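Arfgap-like finger domain containing protein (Cryptosporidium parvum Iowa II, PDB 2OWA) probably activates GTP hydrolysis by ADP-ribosylation factor (Arf) GTPases through this zinc-finger ArfGAP domain, one piece of a longer protein. Local coordinates at residues Ser51-Val56 / Gln127-Leu132. Residues are numbered along the deposited sequence; the frame is centred on the assembly and turned at random.
Sequences SLSFAV and QYKQIL
Phe54 and Tyr128 meet edge to edge: Tyr128 CD2 lies near the plane of the Phe54 ring, 4.4 Å from Phe54 CD1. Ser53 CB sits over the centre of one Phe54 face, and Tyr119 adds an edge-to-face ring contact. Two oxygens lie at the edge of the Tyr128 ring, in its plane: Phe54 O, 3.5 Å from Tyr128 CE2, and a water bonded to Phe54 O and Tyr128 OH. With Tyr128 CG anti to the backbone N (chi1 -176°), the ring swings across to that carbonyl; Tyr103 and Phe104 also meet it. Leu132 CD1 packs on Ala55 CB and on Phe54 C, 3.7 Å from each. Lys129 CG lies 3.2 Å from Ser53 O, and Lys129 NZ donates to a second water at 2.6 Å, which also bonds Ser53 OG; Phe75 N is another partner of that hydroxyl. Helix 123-135 packs on the turn joining strands 49-51 and 56-58, where Ala55 and Val56 opposite Ser51 form a G1 beta bulge. The zinc held by Cys39, Cys42, Cys59 and Cys62 is about 13 Å from the Phe54 side chain, away from this contact. Helix side-chain carbons thus lie against backbone carbonyls as well as apolar groups, while Ser53 O and Phe54 O take hydrogen bonds from Arg91 and a water, respectively, rather than directly from the helix.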
loop_
_atom_site.group_PDB
_atom_site.type_symbol
_atom_site.label_atom_id
_atom_site.label_comp_id
_atom_site.label_asym_id
_atom_site.label_seq_id
_atom_site.Cartn_x
_atom_site.Cartn_y
_atom_site.Cartn_z
ATOM N N SER A 51 -0.797 -3.161 -0.173
ATOM C CA SER A 51 0.571 -3.667 0.083
ATOM C C SER A 51 1.217 -2.618 0.991
ATOM O O SER A 51 1.379 -1.443 0.571
ATOM C CB SER A 51 1.374 -3.814 -1.214
ATOM O OG SER A 51 2.728 -4.116 -0.912
ATOM N N LEU A 52 1.537 -2.997 2.234
ATOM C CA LEU A 52 2.175 -2.046 3.123
ATOM C C LEU A 52 3.511 -1.587 2.563
ATOM O O LEU A 52 3.836 -0.428 2.685
ATOM C CB LEU A 52 2.383 -2.598 4.533
ATOM C CG LEU A 52 1.175 -2.340 5.441
ATOM C CD1 LEU A 52 1.243 -3.271 6.654
ATOM C CD2 LEU A 52 1.034 -0.822 5.844
ATOM N N SER A 53 4.236 -2.493 1.900
ATOM C CA SER A 53 5.594 -2.237 1.349
ATOM C C SER A 53 5.685 -0.961 0.524
ATOM O O SER A 53 6.581 -0.149 0.713
ATOM C CB SER A 53 6.041 -3.427 0.464
ATOM O OG SER A 53 5.759 -4.674 1.105
ATOM N N PHE A 54 4.744 -0.802 -0.400
ATOM C CA PHE A 54 4.707 0.358 -1.295
ATOM C C PHE A 54 3.648 1.365 -0.876
ATOM O O PHE A 54 3.453 2.372 -1.533
ATOM C CB PHE A 54 4.498 -0.149 -2.727
ATOM C CG PHE A 54 5.401 -1.291 -3.058
ATOM C CD1 PHE A 54 6.786 -1.083 -3.200
ATOM C CD2 PHE A 54 4.892 -2.580 -3.191
ATOM C CE1 PHE A 54 7.646 -2.152 -3.481
ATOM C CE2 PHE A 54 5.731 -3.637 -3.471
ATOM C CZ PHE A 54 7.093 -3.432 -3.625
ATOM N N ALA A 55 2.974 1.083 0.245
ATOM C CA ALA A 55 1.802 1.855 0.667
ATOM C C ALA A 55 0.850 2.106 -0.499
ATOM O O ALA A 55 0.455 3.235 -0.759
ATOM C CB ALA A 55 2.227 3.180 1.324
ATOM N N VAL A 56 0.483 1.051 -1.223
ATOM C CA VAL A 56 -0.507 1.181 -2.283
ATOM C C VAL A 56 -1.782 0.401 -1.912
ATOM O O VAL A 56 -1.714 -0.607 -1.215
ATOM C CB VAL A 56 0.029 0.741 -3.661
ATOM C CG1 VAL A 56 1.176 1.728 -4.152
ATOM C CG2 VAL A 56 0.534 -0.689 -3.593
ATOM N N GLN A 127 14.001 0.413 -3.564
ATOM C CA GLN A 127 14.348 1.800 -3.384
ATOM C C GLN A 127 13.182 2.700 -2.925
ATOM O O GLN A 127 13.338 3.540 -2.018
ATOM C CB GLN A 127 14.910 2.331 -4.681
ATOM C CG GLN A 127 16.360 2.742 -4.568
ATOM C CD GLN A 127 17.128 2.500 -5.838
ATOM O OE1 GLN A 127 16.667 2.830 -6.929
ATOM N NE2 GLN A 127 18.309 1.916 -5.708
ATOM N N TYR A 128 12.017 2.511 -3.535
ATOM C CA TYR A 128 10.804 3.247 -3.095
ATOM C C TYR A 128 10.358 2.839 -1.681
ATOM O O TYR A 128 9.956 3.693 -0.898
ATOM C CB TYR A 128 9.673 3.111 -4.119
ATOM C CG TYR A 128 8.446 3.905 -3.778
ATOM C CD1 TYR A 128 8.439 5.312 -3.906
ATOM C CD2 TYR A 128 7.321 3.270 -3.274
ATOM C CE1 TYR A 128 7.308 6.047 -3.570
ATOM C CE2 TYR A 128 6.184 3.997 -2.927
ATOM C CZ TYR A 128 6.186 5.368 -3.085
ATOM O OH TYR A 128 5.077 6.065 -2.735
ATOM N N LYS A 129 10.408 1.541 -1.376
ATOM C CA LYS A 129 10.095 1.011 -0.045
ATOM C C LYS A 129 10.986 1.697 1.036
ATOM O O LYS A 129 10.497 2.086 2.098
ATOM C CB LYS A 129 10.311 -0.509 -0.052
ATOM C CG LYS A 129 9.545 -1.358 0.968
ATOM C CD LYS A 129 10.453 -1.993 2.033
ATOM C CE LYS A 129 9.761 -3.197 2.739
ATOM N NZ LYS A 129 9.882 -4.555 2.022
ATOM N N GLN A 130 12.273 1.870 0.719
ATOM C CA GLN A 130 13.228 2.592 1.563
ATOM C C GLN A 130 12.980 4.079 1.685
ATOM O O GLN A 130 13.289 4.633 2.714
ATOM C CB GLN A 130 14.676 2.375 1.082
ATOM C CG GLN A 130 15.235 1.026 1.493
ATOM C CD GLN A 130 16.729 0.874 1.166
ATOM O OE1 GLN A 130 17.190 -0.215 0.875
ATOM N NE2 GLN A 130 17.473 1.981 1.200
ATOM N N ILE A 131 12.472 4.727 0.638
ATOM C CA ILE A 131 12.065 6.150 0.699
ATOM C C ILE A 131 10.951 6.314 1.735
ATOM O O ILE A 131 10.950 7.255 2.553
ATOM C CB ILE A 131 11.592 6.702 -0.698
ATOM C CG1 ILE A 131 12.766 6.746 -1.703
ATOM C CG2 ILE A 131 10.932 8.087 -0.578
ATOM C CD1 ILE A 131 12.314 6.876 -3.162
ATOM N N LEU A 132 10.005 5.383 1.711
ATOM C CA LEU A 132 8.924 5.416 2.671
ATOM C C LEU A 132 9.404 5.127 4.092
ATOM O O LEU A 132 8.947 5.792 5.013
ATOM C CB LEU A 132 7.824 4.450 2.274
ATOM C CG LEU A 132 7.037 4.724 0.978
ATOM C CD1 LEU A 132 5.923 3.658 0.957
ATOM C CD2 LEU A 132 6.449 6.171 0.842
HETATM O O HOH W 1 7.756 -5.890 2.511
HETATM O O HOH W 2 3.001 5.045 -1.837
#